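Local atomic coordinates of N-acetylneuraminic acid outer membrane channel protein NanC (Escherichia coli, PDB entry 2WJQ), a protein that forms a monomeric beta-barrel channel in the outer membrane that lets N-acetylneuraminic acid, a sialic acid, enter the bacterium, with weak anion selectivity. Residues Trp30-Glu35 with Val57-Ala62; Ile185-Leu190 with Asn205-Gly210. All blocks are in the same frame, centred on the assembly; numbering follows the deposited sequence. Where two conformers were deposited one is given.

Contact 1: Trp30-Glu35 with Val57-Ala62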
ATOM      1  N   TRP A  30       1.635  18.401  -7.469  1.00 14.25           N
ATOM      2  CA  TRP A  30       0.614  17.734  -6.680  1.00 14.86           C
ATOM      3  C   TRP A  30       0.257  16.387  -7.280  1.00 14.30           C
ATOM      4  O   TRP A  30       0.411  16.153  -8.492  1.00 14.27           O
ATOM      5  CB  TRP A  30      -0.645  18.601  -6.512  1.00 14.97           C
ATOM      6  CG  TRP A  30      -0.504  19.699  -5.475  1.00 18.05           C
ATOM      7  CD1 TRP A  30      -0.122  20.981  -5.698  1.00 19.18           C
ATOM      8  CD2 TRP A  30      -0.763  19.599  -4.057  1.00 20.21           C
ATOM      9  NE1 TRP A  30      -0.098  21.687  -4.516  1.00 20.13           N
ATOM     10  CE2 TRP A  30      -0.496  20.862  -3.495  1.00 21.66           C
ATOM     11  CE3 TRP A  30      -1.172  18.556  -3.209  1.00 22.54           C
ATOM     12  CZ2 TRP A  30      -0.644  21.124  -2.122  1.00 22.33           C
ATOM     13  CZ3 TRP A  30      -1.321  18.821  -1.841  1.00 22.36           C
ATOM     14  CH2 TRP A  30      -1.053  20.089  -1.317  1.00 22.60           C
ATOM     15  N   TRP A  31      -0.247  15.510  -6.423  1.00 13.58           N
ATOM     16  CA  TRP A  31      -0.704  14.186  -6.827  1.00 13.46           C
ATOM     17  C   TRP A  31      -1.808  13.784  -5.874  1.00 12.96           C
ATOM     18  O   TRP A  31      -1.759  14.109  -4.674  1.00 12.57           O
ATOM     19  CB  TRP A  31       0.464  13.183  -6.786  1.00 14.65           C
ATOM     20  CG  TRP A  31       0.107  11.771  -7.161  1.00 15.67           C
ATOM     21  CD1 TRP A  31       0.144  11.214  -8.415  1.00 19.12           C
ATOM     22  CD2 TRP A  31      -0.304  10.733  -6.272  1.00 18.26           C
ATOM     23  NE1 TRP A  31      -0.243   9.889  -8.350  1.00 18.20           N
ATOM     24  CE2 TRP A  31      -0.520   9.574  -7.046  1.00 19.36           C
ATOM     25  CE3 TRP A  31      -0.528  10.672  -4.892  1.00 20.63           C
ATOM     26  CZ2 TRP A  31      -0.940   8.369  -6.485  1.00 20.47           C
ATOM     27  CZ3 TRP A  31      -0.934   9.470  -4.336  1.00 21.71           C
ATOM     28  CH2 TRP A  31      -1.140   8.337  -5.135  1.00 21.40           C
ATOM     29  N   ALA A  32      -2.819  13.112  -6.401  1.00 12.42           N
ATOM     30  CA  ALA A  32      -3.967  12.702  -5.581  1.00 12.81           C
ATOM     31  C   ALA A  32      -4.538  11.397  -6.086  1.00 12.99           C
ATOM     32  O   ALA A  32      -4.493  11.104  -7.282  1.00 12.23           O
ATOM     33  CB  ALA A  32      -5.045  13.769  -5.577  1.00 12.23           C
ATOM     34  N   SER A  33      -5.059  10.609  -5.157  1.00 12.52           N
ATOM     35  CA  SER A  33      -5.645   9.342  -5.485  1.00 13.09           C
ATOM     36  C   SER A  33      -6.845   9.081  -4.583  1.00 13.11           C
ATOM     37  O   SER A  33      -6.898   9.539  -3.434  1.00 12.60           O
ATOM     38  CB  SER A  33      -4.602   8.227  -5.275  1.00 13.98           C
ATOM     39  OG  SER A  33      -5.058   7.021  -5.833  1.00 16.25           O
ATOM     40  N   MET A  34      -7.797   8.334  -5.101  1.00 13.76           N
ATOM     41  CA  MET A  34      -8.921   7.864  -4.301  1.00 14.93           C
ATOM     42  C   MET A  34      -9.190   6.438  -4.700  1.00 14.25           C
ATOM     43  O   MET A  34      -9.063   6.085  -5.874  1.00 12.56           O
ATOM     44  CB  MET A  34     -10.138   8.717  -4.586  1.00 15.68           C
ATOM     45  CG  MET A  34     -11.294   8.532  -3.642  1.00 21.25           C
ATOM     46  SD  MET A  34     -12.563   9.863  -3.883  1.00 32.17           S
ATOM     47  CE  MET A  34     -11.751  11.257  -3.162  1.00 33.03           C
ATOM     48  N   GLU A  35      -9.550   5.607  -3.731  1.00 13.97           N
ATOM     49  CA  GLU A  35      -9.842   4.223  -4.036  1.00 14.92           C
ATOM     50  C   GLU A  35     -10.864   3.603  -3.113  1.00 15.32           C
ATOM     51  O   GLU A  35     -11.088   4.070  -1.992  1.00 15.59           O
ATOM     52  CB  GLU A  35      -8.570   3.383  -3.960  1.00 16.04           C
ATOM     53  CG  GLU A  35      -8.000   3.286  -2.578  1.00 16.95           C
ATOM     54  CD  GLU A  35      -6.703   2.488  -2.540  1.00 21.33           C
ATOM     55  OE1 GLU A  35      -5.734   2.902  -3.215  1.00 22.06           O
ATOM     56  OE2 GLU A  35      -6.651   1.462  -1.809  1.00 20.94           O
ATOM     57  N   VAL A  57      -8.189   7.984   0.561  1.00 16.40           N
ATOM     58  CA  VAL A  57      -7.876   9.153  -0.225  1.00 16.66           C
ATOM     59  C   VAL A  57      -6.475   9.542   0.168  1.00 16.48           C
ATOM     60  O   VAL A  57      -6.112   9.485   1.365  1.00 16.40           O
ATOM     61  CB  VAL A  57      -8.868  10.306   0.055  1.00 16.43           C
ATOM     62  CG1 VAL A  57      -8.444  11.556  -0.697  1.00 18.97           C
ATOM     63  CG2 VAL A  57     -10.269   9.905  -0.358  1.00 18.49           C
ATOM     64  N   GLU A  58      -5.680   9.910  -0.826  1.00 15.91           N
ATOM     65  CA  GLU A  58      -4.291  10.257  -0.609  1.00 16.49           C
ATOM     66  C   GLU A  58      -3.914  11.483  -1.430  1.00 16.60           C
ATOM     67  O   GLU A  58      -4.332  11.628  -2.595  1.00 16.13           O
ATOM     68  CB  GLU A  58      -3.393   9.068  -0.969  1.00 16.75           C
ATOM     69  CG  GLU A  58      -1.931   9.200  -0.506  1.00 19.57           C
ATOM     70  CD  GLU A  58      -1.082   7.968  -0.875  1.00 22.38           C
ATOM     71  OE1 GLU A  58      -1.684   6.915  -1.178  1.00 25.46           O
ATOM     72  OE2 GLU A  58       0.171   8.053  -0.871  1.00 22.76           O
ATOM     73  N   VAL A  59      -3.165  12.388  -0.805  1.00 15.35           N
ATOM     74  CA  VAL A  59      -2.641  13.537  -1.518  1.00 15.21           C
ATOM     75  C   VAL A  59      -1.187  13.736  -1.090  1.00 14.21           C
ATOM     76  O   VAL A  59      -0.814  13.484   0.056  1.00 13.37           O
ATOM     77  CB  VAL A  59      -3.471  14.834  -1.221  1.00 15.77           C
ATOM     78  CG1 VAL A  59      -2.906  15.986  -1.956  1.00 16.30           C
ATOM     79  CG2 VAL A  59      -4.955  14.658  -1.606  1.00 17.64           C
ATOM     80  N   ASN A  60      -0.368  14.193  -2.025  1.00 13.85           N
ATOM     81  CA  ASN A  60       0.980  14.565  -1.721  1.00 13.48           C
ATOM     82  C   ASN A  60       1.477  15.613  -2.690  1.00 13.14           C
ATOM     83  O   ASN A  60       0.834  15.894  -3.698  1.00 12.39           O
ATOM     84  CB  ASN A  60       1.916  13.335  -1.629  1.00 13.98           C
ATOM     85  CG  ASN A  60       2.266  12.719  -2.977  1.00 14.63           C
ATOM     86  OD1 ASN A  60       2.507  13.413  -3.953  1.00 15.72           O
ATOM     87  ND2 ASN A  60       2.368  11.394  -3.003  1.00 16.28           N
ATOM     88  N   TYR A  61       2.626  16.195  -2.374  1.00 13.25           N
ATOM     89  CA  TYR A  61       3.252  17.192  -3.208  0.50 13.57           C
ATOM     90  C   TYR A  61       4.755  16.935  -3.401  1.00 13.69           C
ATOM     91  O   TYR A  61       5.440  16.650  -2.433  1.00 14.05           O
ATOM     92  CB  TYR A  61       3.071  18.562  -2.568  0.50 13.65           C
ATOM     93  CG  TYR A  61       3.859  19.581  -3.310  0.50 13.91           C
ATOM     94  CD1 TYR A  61       3.523  19.893  -4.610  0.50 15.08           C
ATOM     95  CD2 TYR A  61       4.978  20.173  -2.755  0.50 14.36           C
ATOM     96  CE1 TYR A  61       4.253  20.782  -5.338  0.50 14.11           C
ATOM     97  CE2 TYR A  61       5.718  21.093  -3.481  0.50 14.79           C
ATOM     98  CZ  TYR A  61       5.340  21.388  -4.781  0.50 14.59           C
ATOM     99  OH  TYR A  61       6.037  22.298  -5.538  0.50 14.80           O
ATOM    100  N   ALA A  62       5.252  17.113  -4.611  1.00 14.52           N
ATOM    101  CA  ALA A  62       6.654  16.852  -4.942  1.00 15.23           C
ATOM    102  C   ALA A  62       7.502  18.085  -4.753  1.00 15.18           C
ATOM    103  O   ALA A  62       7.261  19.112  -5.386  1.00 16.44           O
ATOM    104  CB  ALA A  62       6.750  16.352  -6.393  1.00 15.67           C
TER
HETATM  105  O   HOH W   1      -4.138   5.638  -1.974  1.00 37.28           O

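Contact 2: Ile185-Leu190 with Asn205-Gly210. With OCT (N-octane), chain G; LDA (lauryl dimethylamine-N-oxide), chain M; OCT (N-octane), chain H.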
ATOM      1  N   ILE A 185       0.548  -8.333 -13.165  1.00 12.59           N
ATOM      2  CA  ILE A 185       0.367  -9.419 -12.221  1.00 13.27           C
ATOM      3  C   ILE A 185       1.222  -9.131 -10.994  1.00 13.61           C
ATOM      4  O   ILE A 185       2.234  -8.424 -11.062  1.00 12.43           O
ATOM      5  CB  ILE A 185       0.679 -10.803 -12.836  1.00 13.79           C
ATOM      6  CG1 ILE A 185       2.179 -10.966 -13.087  1.00 14.23           C
ATOM      7  CG2 ILE A 185      -0.143 -10.992 -14.124  1.00 14.39           C
ATOM      8  CD1 ILE A 185       2.555 -12.218 -13.856  1.00 18.17           C
ATOM      9  N   GLU A 186       0.809  -9.694  -9.869  1.00 13.67           N
ATOM     10  CA  GLU A 186       1.423  -9.348  -8.606  1.00 14.22           C
ATOM     11  C   GLU A 186       1.365 -10.508  -7.625  1.00 14.33           C
ATOM     12  O   GLU A 186       0.367 -11.237  -7.559  1.00 14.33           O
ATOM     13  CB  GLU A 186       0.737  -8.089  -8.055  1.00 13.95           C
ATOM     14  CG  GLU A 186       1.042  -7.759  -6.617  1.00 15.91           C
ATOM     15  CD  GLU A 186       0.336  -6.489  -6.134  1.00 18.62           C
ATOM     16  OE1 GLU A 186       0.414  -6.198  -4.918  1.00 19.99           O
ATOM     17  OE2 GLU A 186      -0.283  -5.781  -6.965  1.00 19.31           O
ATOM     18  N   TYR A 187       2.460 -10.693  -6.900  1.00 15.09           N
ATOM     19  CA  TYR A 187       2.509 -11.616  -5.775  1.00 14.98           C
ATOM     20  C   TYR A 187       2.911 -10.813  -4.556  1.00 15.56           C
ATOM     21  O   TYR A 187       3.881 -10.031  -4.626  1.00 15.30           O
ATOM     22  CB  TYR A 187       3.528 -12.750  -6.012  1.00 15.38           C
ATOM     23  CG  TYR A 187       3.795 -13.508  -4.747  1.00 13.99           C
ATOM     24  CD1 TYR A 187       2.859 -14.409  -4.259  1.00 16.32           C
ATOM     25  CD2 TYR A 187       4.943 -13.278  -4.002  1.00 16.26           C
ATOM     26  CE1 TYR A 187       3.062 -15.073  -3.073  1.00 17.04           C
ATOM     27  CE2 TYR A 187       5.152 -13.929  -2.799  1.00 17.27           C
ATOM     28  CZ  TYR A 187       4.207 -14.831  -2.342  1.00 16.56           C
ATOM     29  OH  TYR A 187       4.400 -15.480  -1.151  1.00 17.50           O
ATOM     30  N   ASP A 188       2.182 -11.001  -3.445  1.00 14.58           N
ATOM     31  CA  ASP A 188       2.576 -10.421  -2.157  1.00 15.38           C
ATOM     32  C   ASP A 188       2.722 -11.500  -1.082  1.00 14.57           C
ATOM     33  O   ASP A 188       1.959 -12.468  -1.050  1.00 14.92           O
ATOM     34  CB  ASP A 188       1.582  -9.375  -1.659  1.00 15.48           C
ATOM     35  CG  ASP A 188       1.011  -8.553  -2.761  1.00 19.14           C
ATOM     36  OD1 ASP A 188       1.753  -7.684  -3.272  1.00 21.08           O
ATOM     37  OD2 ASP A 188      -0.169  -8.787  -3.115  1.00 21.93           O
ATOM     38  N   TYR A 189       3.733 -11.359  -0.248  1.00 14.47           N
ATOM     39  CA  TYR A 189       3.792 -12.138   0.980  1.00 14.99           C
ATOM     40  C   TYR A 189       3.519 -11.156   2.121  1.00 14.65           C
ATOM     41  O   TYR A 189       4.225 -10.181   2.309  1.00 13.83           O
ATOM     42  CB  TYR A 189       5.115 -12.885   1.155  1.00 15.52           C
ATOM     43  CG  TYR A 189       5.119 -13.711   2.411  1.00 18.22           C
ATOM     44  CD1 TYR A 189       5.974 -13.422   3.472  1.00 21.24           C
ATOM     45  CD2 TYR A 189       4.186 -14.730   2.578  1.00 21.82           C
ATOM     46  CE1 TYR A 189       5.923 -14.167   4.659  1.00 22.51           C
ATOM     47  CE2 TYR A 189       4.140 -15.477   3.738  1.00 23.49           C
ATOM     48  CZ  TYR A 189       5.003 -15.196   4.766  1.00 24.58           C
ATOM     49  OH  TYR A 189       4.902 -15.966   5.901  1.00 29.97           O
ATOM     50  N   LEU A 190       2.450 -11.409   2.859  1.00 15.19           N
ATOM     51  CA  LEU A 190       1.976 -10.460   3.871  1.00 15.53           C
ATOM     52  C   LEU A 190       2.251 -10.988   5.272  1.00 15.42           C
ATOM     53  O   LEU A 190       1.526 -10.658   6.211  1.00 15.64           O
ATOM     54  CB  LEU A 190       0.472 -10.214   3.653  1.00 15.98           C
ATOM     55  CG  LEU A 190       0.095  -9.695   2.251  1.00 16.62           C
ATOM     56  CD1 LEU A 190      -1.398  -9.438   2.100  1.00 18.32           C
ATOM     57  CD2 LEU A 190       0.873  -8.430   1.925  1.00 17.11           C
ATOM     58  N   ASN A 205      -0.301 -15.543   1.636  1.00 15.52           N
ATOM     59  CA  ASN A 205       0.163 -15.346   0.258  1.00 15.93           C
ATOM     60  C   ASN A 205      -0.941 -14.627  -0.499  1.00 15.70           C
ATOM     61  O   ASN A 205      -2.110 -14.943  -0.338  1.00 17.03           O
ATOM     62  CB  ASN A 205       0.457 -16.693  -0.405  1.00 16.03           C
ATOM     63  CG  ASN A 205       1.592 -17.445   0.281  1.00 18.75           C
ATOM     64  OD1 ASN A 205       1.373 -18.471   0.938  1.00 24.82           O
ATOM     65  ND2 ASN A 205       2.796 -16.945   0.135  1.00 16.99           N
ATOM     66  N   SER A 206      -0.583 -13.637  -1.290  1.00 15.34           N
ATOM     67  CA  SER A 206      -1.570 -12.834  -1.989  1.00 15.11           C
ATOM     68  C   SER A 206      -1.231 -12.829  -3.481  1.00 14.76           C
ATOM     69  O   SER A 206      -0.087 -12.589  -3.864  1.00 14.50           O
ATOM     70  CB  SER A 206      -1.596 -11.423  -1.392  1.00 15.25           C
ATOM     71  OG  SER A 206      -2.360 -10.517  -2.155  1.00 17.41           O
ATOM     72  N   TYR A 207      -2.220 -13.142  -4.300  1.00 13.89           N
ATOM     73  CA  TYR A 207      -2.038 -13.228  -5.739  1.00 14.32           C
ATOM     74  C   TYR A 207      -3.008 -12.253  -6.365  1.00 13.58           C
ATOM     75  O   TYR A 207      -4.216 -12.362  -6.133  1.00 13.32           O
ATOM     76  CB  TYR A 207      -2.334 -14.646  -6.217  1.00 14.23           C
ATOM     77  CG  TYR A 207      -1.589 -15.708  -5.429  1.00 16.23           C
ATOM     78  CD1 TYR A 207      -2.176 -16.337  -4.319  1.00 17.72           C
ATOM     79  CD2 TYR A 207      -0.289 -16.062  -5.767  1.00 16.86           C
ATOM     80  CE1 TYR A 207      -1.474 -17.313  -3.585  1.00 19.87           C
ATOM     81  CE2 TYR A 207       0.410 -17.036  -5.050  1.00 19.11           C
ATOM     82  CZ  TYR A 207      -0.175 -17.654  -3.964  1.00 20.13           C
ATOM     83  OH  TYR A 207       0.538 -18.608  -3.259  1.00 22.31           O
ATOM     84  N   ARG A 208      -2.491 -11.327  -7.171  1.00 13.21           N
ATOM     85  CA  ARG A 208      -3.298 -10.247  -7.760  1.00 12.30           C
ATOM     86  C   ARG A 208      -3.095 -10.088  -9.264  1.00 12.71           C
ATOM     87  O   ARG A 208      -2.015 -10.356  -9.808  1.00 12.21           O
ATOM     88  CB  ARG A 208      -2.986  -8.928  -7.059  1.00 13.66           C
ATOM     89  CG  ARG A 208      -3.457  -8.866  -5.614  1.00 13.91           C
ATOM     90  CD  ARG A 208      -2.795  -7.761  -4.869  1.00 17.58           C
ATOM     91  NE  ARG A 208      -3.281  -7.690  -3.496  1.00 18.83           N
ATOM     92  CZ  ARG A 208      -2.751  -6.917  -2.555  1.00 19.87           C
ATOM     93  NH1 ARG A 208      -1.726  -6.121  -2.829  1.00 19.26           N
ATOM     94  NH2 ARG A 208      -3.267  -6.927  -1.346  1.00 22.30           N
ATOM     95  N   ILE A 209      -4.160  -9.666  -9.933  1.00 12.13           N
ATOM     96  CA  ILE A 209      -4.099  -9.294 -11.331  1.00 13.63           C
ATOM     97  C   ILE A 209      -4.847  -7.993 -11.491  1.00 12.81           C
ATOM     98  O   ILE A 209      -5.875  -7.744 -10.838  1.00 13.13           O
ATOM     99  CB  ILE A 209      -4.724 -10.369 -12.258  1.00 13.76           C
ATOM    100  CG1 ILE A 209      -4.007 -11.708 -12.109  1.00 16.87           C
ATOM    101  CG2 ILE A 209      -4.588  -9.968 -13.735  1.00 16.74           C
ATOM    102  CD1 ILE A 209      -4.762 -12.871 -12.842  1.00 22.51           C
ATOM    103  N   GLY A 210      -4.343  -7.148 -12.369  1.00 12.74           N
ATOM    104  CA  GLY A 210      -4.990  -5.887 -12.600  1.00 12.69           C
ATOM    105  C   GLY A 210      -4.630  -5.231 -13.897  1.00 12.61           C
ATOM    106  O   GLY A 210      -3.838  -5.751 -14.697  1.00 12.07           O
TER
HETATM  107  C1  OCT G1221       6.360 -16.312  -6.158  1.00 54.26           C
HETATM  108  C2  OCT G1221       5.251 -17.260  -5.690  1.00 54.17           C
HETATM  109  C3  OCT G1221       5.566 -17.894  -4.324  1.00 54.11           C
HETATM  110  C4  OCT G1221       4.527 -18.965  -3.983  1.00 53.79           C
HETATM  111  C5  OCT G1221       4.619 -19.443  -2.528  1.00 54.21           C
HETATM  112  C6  OCT G1221       3.399 -20.309  -2.158  1.00 54.29           C
HETATM  113  C7  OCT G1221       3.785 -21.688  -1.599  1.00 54.13           C
HETATM  114  C8  OCT G1221       2.817 -22.772  -2.087  1.00 54.42           C
HETATM  115  N1  LDA M1227     -16.965 -14.204  -3.694  1.00 60.47           N
HETATM  116  O1  LDA M1227     -18.157 -14.248  -4.077  1.00 62.07           O
HETATM  117  CM1 LDA M1227     -16.950 -14.252  -2.222  1.00 60.30           C
HETATM  118  CM2 LDA M1227     -16.262 -15.408  -4.165  1.00 61.01           C
HETATM  119  C1  LDA M1227     -16.289 -12.986  -4.154  1.00 59.38           C
HETATM  120  C2  LDA M1227     -16.271 -12.889  -5.686  1.00 57.50           C
HETATM  121  C3  LDA M1227     -15.438 -11.686  -6.141  1.00 55.76           C
HETATM  122  C4  LDA M1227     -14.190 -12.099  -6.921  1.00 54.10           C
HETATM  123  C5  LDA M1227     -13.219 -10.929  -7.088  1.00 52.25           C
HETATM  124  C6  LDA M1227     -12.194 -11.140  -8.208  1.00 50.90           C
HETATM  125  C7  LDA M1227     -10.893 -11.752  -7.701  1.00 49.15           C
HETATM  126  C8  LDA M1227      -9.870 -11.990  -8.809  1.00 48.00           C
HETATM  127  C9  LDA M1227      -8.749 -12.888  -8.296  1.00 47.14           C
HETATM  128  C10 LDA M1227      -7.512 -12.890  -9.189  1.00 45.82           C
HETATM  129  C11 LDA M1227      -6.596 -14.050  -8.821  1.00 45.98           C
HETATM  130  C12 LDA M1227      -5.125 -13.730  -9.071  1.00 45.62           C
HETATM  131  C1  OCT H1222      10.602 -13.829  -4.353  1.00 62.77           C
HETATM  132  C2  OCT H1222       9.193 -14.121  -3.817  1.00 63.22           C
HETATM  133  C3  OCT H1222       9.154 -15.360  -2.902  1.00 63.74           C
HETATM  134  C4  OCT H1222       8.726 -15.002  -1.464  1.00 63.94           C
HETATM  135  C5  OCT H1222       8.953 -16.165  -0.482  1.00 64.79           C
HETATM  136  C6  OCT H1222       7.691 -16.555   0.311  1.00 65.04           C
HETATM  137  C7  OCT H1222       7.167 -17.945  -0.102  1.00 65.06           C
HETATM  138  C8  OCT H1222       6.772 -18.797   1.113  1.00 64.41           C

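Contact 1: Trp30-Glu35 with Val57-Ala62
The carbonyl O of Glu58 is gripped twice from the facing strand: Ser33 N donates to it at 2.9 Å, and Ala32 CA brings a C-H to 3.2 Å from the same oxygen. Asn60 O is held likewise, by Trp31 N and more loosely by Trp30 CA, and the returning bonds from Glu58 N to Ser33 O and Asn60 N to Trp31 O complete a regular antiparallel ladder. Trp31, Ser33, Glu58 and Asn60 turn into the barrel. With chi1 at 74°, Asn60 CG is wedged between its own N and carbonyl carbon, which swings the amide to within 19° of parallel with the Trp31 indole, ND2 being 3.5 Å from CE3. ND2 itself is hydrogen-bonded to the Tyr89 hydroxyl; with an alanine here that hydroxyl would probably be left without its amide partner and the indole freer to shift. The Glu58 carboxylate stands steeply to the same ring at its CZ3 edge, while OE1 takes a water at 2.9 Å that reaches Glu35 OE1 only weakly. The outward face is apolar and aromatic. Tyr61 CB sits over the six-membered ring of Trp30, 4.2 Å from its centroid, and Val59 CG1 meets the indole edge at CZ3. Met34 bends at chi3 (-73°) and packs CE tightly on Val57 CG2, at 3.4 Å; a detergent molecule also touches Met34. In the barrel wall, strand 30-41 is flanked beyond this pair by strand 15-25, where Ser23 meets Ser33 OG, and strand 54-64 by strand 69-80.

Contact 2: Ile185-Leu190 with Asn205-Gly210
Arg208 NH1 donates to Glu186 OE1 at 3.0 Å, slightly tilted from the guanidinium plane and from above the carboxylate, whose plane is turned 85° from it. The two side chains run side by side, the arginine extended from CG to NE, so that Glu186 CD also rests on Arg208 CD. Asp188 comes across instead: OD2 lies over the guanidinium face, 3.1 Å from Arg208 NH1, a purely electrostatic pairing to which no N-H points. Ser206 OG is 3.0 Å from this same OD2. Arg208 NH2 is satisfied by a salt bridge to Glu17; Arg6 brings a like charge close to NH1, which the acids around Arg208 probably offset in part. These groups face the channel of a 12-stranded barrel of the KdgM porin family, on its last two strands, 181-189 and 199-214. Their backbones satisfy each other in antiparallel pairs: Glu186 N with Arg208 O and Arg208 N with Glu186 O, then Asp188 N with Ser206 O at 2.8 Å and Ser206 N with Asp188 O. The outward face carries tyrosines, consistent with the aromatic girdle of outer-membrane barrels. Tyr187 has CG anti to its N (chi1 167°), which lays the ring alongside Tyr207, with Tyr187 CD1 3.7 Å from Tyr207 CE2. An n-octane carbon, C2 of chain G, stands 3.9 Å above the middle of the Tyr187 ring. At that ring's edge Asn205 ND2 approaches the hydroxyl, but the weak bond is suspiciously short. Asn205 N is hydrogen-bonded to Ser11 OG, in the loop after strand 2-10, and detergent carbon C12 lies against Ile209 CG1, 3.8 Å away.

How the contacts relate
Both contacts join neighbouring antiparallel strands of one barrel wall, on opposite sides of the chain's centre: their centres are 23 Å apart and their nearest atoms about 9 Å, without touching. Strands 2-10 and 15-25 lie between them on the way round through the barrel's closure. Contact 1 is the more superficial; contact 2 is partly buried. Each turns mainly polar groups inward (with Trp31 among them in contact 1) and mainly apolar or aromatic ones outward (with Asn205 in contact 2), where detergent touches both. Inward, contact 1 combines an indole with an amide, a hydroxyl and a carboxylate that takes a water, and no salt bridge joins its strands; contact 2 carries a salt-bridge network of Glu186, Asp188 and Arg208.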